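Local coordinates for penicillin binding protein 2X (Streptococcus thermophilus, PDB 5U47), which probably acts as a transpeptidase that cross-links peptidoglycan strands at the division septum and is inactivated by beta-lactams acylating its active-site serine, at residues Q290-S295 / G411-Q416. The protein carries 1 engineered substitution. Residues are numbered along the deposited sequence; the frame is centred on the assembly and turned at random.
Sequences QYEPGS and GISVTQ
A single antiparallel bridge, the hydrogen-bonded pair Tyr291 and Val414, ties the loop that leads into helix 297-308 and the probable SxxK motif of the transpeptidase domain to the chain entering helix 416-427. Both bonds of the pair form: Tyr291 N reaches Val414 O over 2.9 Å, in the carbonyl plane, and Val414 N meets Tyr291 O at 2.9 Å with a nearly straight N-H...O angle of 170°. Of the CA-H...O contacts, Gln290 CA, 3.2 Å from Val414 O, shares that acceptor, while Glu292 CA, 3.3 Å from Ile412 O, carries the contact one residue further. That last carbonyl is buried here without a conventional donor.

With chi1 at 62°, CG of Tyr291 sits between the backbone N and carbonyl carbon, and the ring folds back over the partner chain. One face receives Val414 CG2, 4.2 Å from the ring centroid, a CH-pi contact; the same methyl also packs 3.8 Å from Pro293 CB, touching both ring and proline. Beyond the ring, Tyr291 OH lies 3.6 Å from Gln416 CA and is hydrogen-bonded to Tyr544 OH. At the other end Glu292 OE1 accepts the N-H of Gly411, N to OE1 3.0 Å, from above the carboxylate plane, and also takes bonds from Gln410 NE2 and Tyr519 OH, a triple grip that should stabilise its negative charge.

Three residues beyond Glu292 comes Ser295, whose OG bonds Lys298 NZ and which is probably the acylated serine. Met419 of helix 416-427 touches Tyr291, Pro293 and Val414, strand 395-396 pairs with 412-413, and Thr415 N-caps helix 416-427.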
loop_
_atom_site.group_PDB
_atom_site.type_symbol
_atom_site.label_atom_id
_atom_site.label_comp_id
_atom_site.label_asym_id
_atom_site.label_seq_id
_atom_site.Cartn_x
_atom_site.Cartn_y
_atom_site.Cartn_z
ATOM N N GLN A 290 -7.096 -6.848 -10.242
ATOM C CA GLN A 290 -6.356 -7.113 -11.482
ATOM C C GLN A 290 -7.186 -6.559 -12.624
ATOM O O GLN A 290 -8.382 -6.792 -12.671
ATOM C CB GLN A 290 -6.133 -8.604 -11.711
ATOM C CG GLN A 290 -5.173 -9.202 -10.704
ATOM C CD GLN A 290 -4.859 -10.652 -10.965
ATOM O OE1 GLN A 290 -3.824 -11.149 -10.532
ATOM N NE2 GLN A 290 -5.747 -11.346 -11.666
ATOM N N TYR A 291 -6.563 -5.846 -13.549
ATOM C CA TYR A 291 -7.323 -5.267 -14.650
ATOM C C TYR A 291 -6.446 -5.064 -15.881
ATOM O O TYR A 291 -5.215 -5.062 -15.792
ATOM C CB TYR A 291 -7.938 -3.926 -14.173
ATOM C CG TYR A 291 -6.905 -2.859 -13.760
ATOM C CD1 TYR A 291 -6.337 -2.840 -12.473
ATOM C CD2 TYR A 291 -6.515 -1.878 -14.650
ATOM C CE1 TYR A 291 -5.401 -1.886 -12.118
ATOM C CE2 TYR A 291 -5.590 -0.893 -14.300
ATOM C CZ TYR A 291 -5.027 -0.903 -13.040
ATOM O OH TYR A 291 -4.103 0.064 -12.716
ATOM N N GLU A 292 -7.077 -4.904 -17.027
ATOM C CA GLU A 292 -6.355 -4.600 -18.250
ATOM C C GLU A 292 -6.160 -3.085 -18.181
ATOM O O GLU A 292 -7.140 -2.354 -18.148
ATOM C CB GLU A 292 -7.136 -5.068 -19.485
ATOM C CG GLU A 292 -7.362 -6.585 -19.473
ATOM C CD GLU A 292 -7.958 -7.152 -20.761
ATOM O OE1 GLU A 292 -7.762 -6.598 -21.858
ATOM O OE2 GLU A 292 -8.619 -8.188 -20.667
ATOM N N PRO A 293 -4.902 -2.615 -18.161
ATOM C CA PRO A 293 -4.669 -1.182 -17.941
ATOM C C PRO A 293 -4.943 -0.260 -19.094
ATOM O O PRO A 293 -5.111 0.943 -18.854
ATOM C CB PRO A 293 -3.178 -1.117 -17.612
ATOM C CG PRO A 293 -2.616 -2.221 -18.430
ATOM C CD PRO A 293 -3.638 -3.331 -18.397
ATOM N N GLY A 294 -4.981 -0.783 -20.328
ATOM C CA GLY A 294 -5.223 0.080 -21.471
ATOM C C GLY A 294 -3.994 0.921 -21.817
ATOM O O GLY A 294 -2.860 0.598 -21.426
ATOM N N SER A 295 -4.252 2.038 -22.486
ATOM C CA SER A 295 -3.216 2.868 -23.113
ATOM C C SER A 295 -2.079 3.503 -22.319
ATOM O O SER A 295 -1.150 4.006 -22.938
ATOM C CB SER A 295 -3.871 3.893 -24.046
ATOM O OG SER A 295 -4.303 3.206 -25.175
ATOM N N GLY A 411 -5.234 -7.631 -23.160
ATOM C CA GLY A 411 -4.716 -9.000 -23.182
ATOM C C GLY A 411 -3.618 -9.232 -22.157
ATOM O O GLY A 411 -2.860 -10.201 -22.258
ATOM N N ILE A 412 -3.532 -8.327 -21.187
ATOM C CA ILE A 412 -2.563 -8.386 -20.104
ATOM C C ILE A 412 -3.243 -7.806 -18.855
ATOM O O ILE A 412 -3.960 -6.818 -18.947
ATOM C CB ILE A 412 -1.251 -7.634 -20.448
ATOM C CG1 ILE A 412 -0.227 -7.788 -19.317
ATOM C CG2 ILE A 412 -1.492 -6.149 -20.715
ATOM C CD1 ILE A 412 1.161 -7.313 -19.681
ATOM N N SER A 413 -3.054 -8.449 -17.708
ATOM C CA SER A 413 -3.660 -8.002 -16.462
ATOM C C SER A 413 -2.601 -7.553 -15.495
ATOM O O SER A 413 -1.598 -8.247 -15.304
ATOM C CB SER A 413 -4.461 -9.118 -15.824
ATOM O OG SER A 413 -5.528 -9.462 -16.669
ATOM N N VAL A 414 -2.846 -6.404 -14.879
ATOM C CA VAL A 414 -1.919 -5.809 -13.904
ATOM C C VAL A 414 -2.649 -5.353 -12.645
ATOM O O VAL A 414 -3.884 -5.334 -12.608
ATOM C CB VAL A 414 -1.247 -4.543 -14.491
ATOM C CG1 VAL A 414 -0.567 -4.847 -15.814
ATOM C CG2 VAL A 414 -2.247 -3.390 -14.662
ATOM N N THR A 415 -1.877 -4.992 -11.618
ATOM C CA THR A 415 -2.397 -4.340 -10.440
ATOM C C THR A 415 -1.902 -2.904 -10.532
ATOM O O THR A 415 -0.942 -2.598 -11.261
ATOM C CB THR A 415 -1.854 -4.927 -9.125
ATOM O OG1 THR A 415 -0.429 -4.819 -9.115
ATOM C CG2 THR A 415 -2.236 -6.360 -9.004
ATOM N N GLN A 416 -2.548 -2.015 -9.786
ATOM C CA GLN A 416 -2.159 -0.610 -9.774
ATOM C C GLN A 416 -0.711 -0.468 -9.336
ATOM O O GLN A 416 0.058 0.316 -9.921
ATOM C CB GLN A 416 -3.062 0.212 -8.829
ATOM C CG GLN A 416 -2.582 1.670 -8.750
ATOM C CD GLN A 416 -3.345 2.575 -7.820
ATOM O OE1 GLN A 416 -2.943 3.728 -7.638
ATOM N NE2 GLN A 416 -4.415 2.075 -7.197
#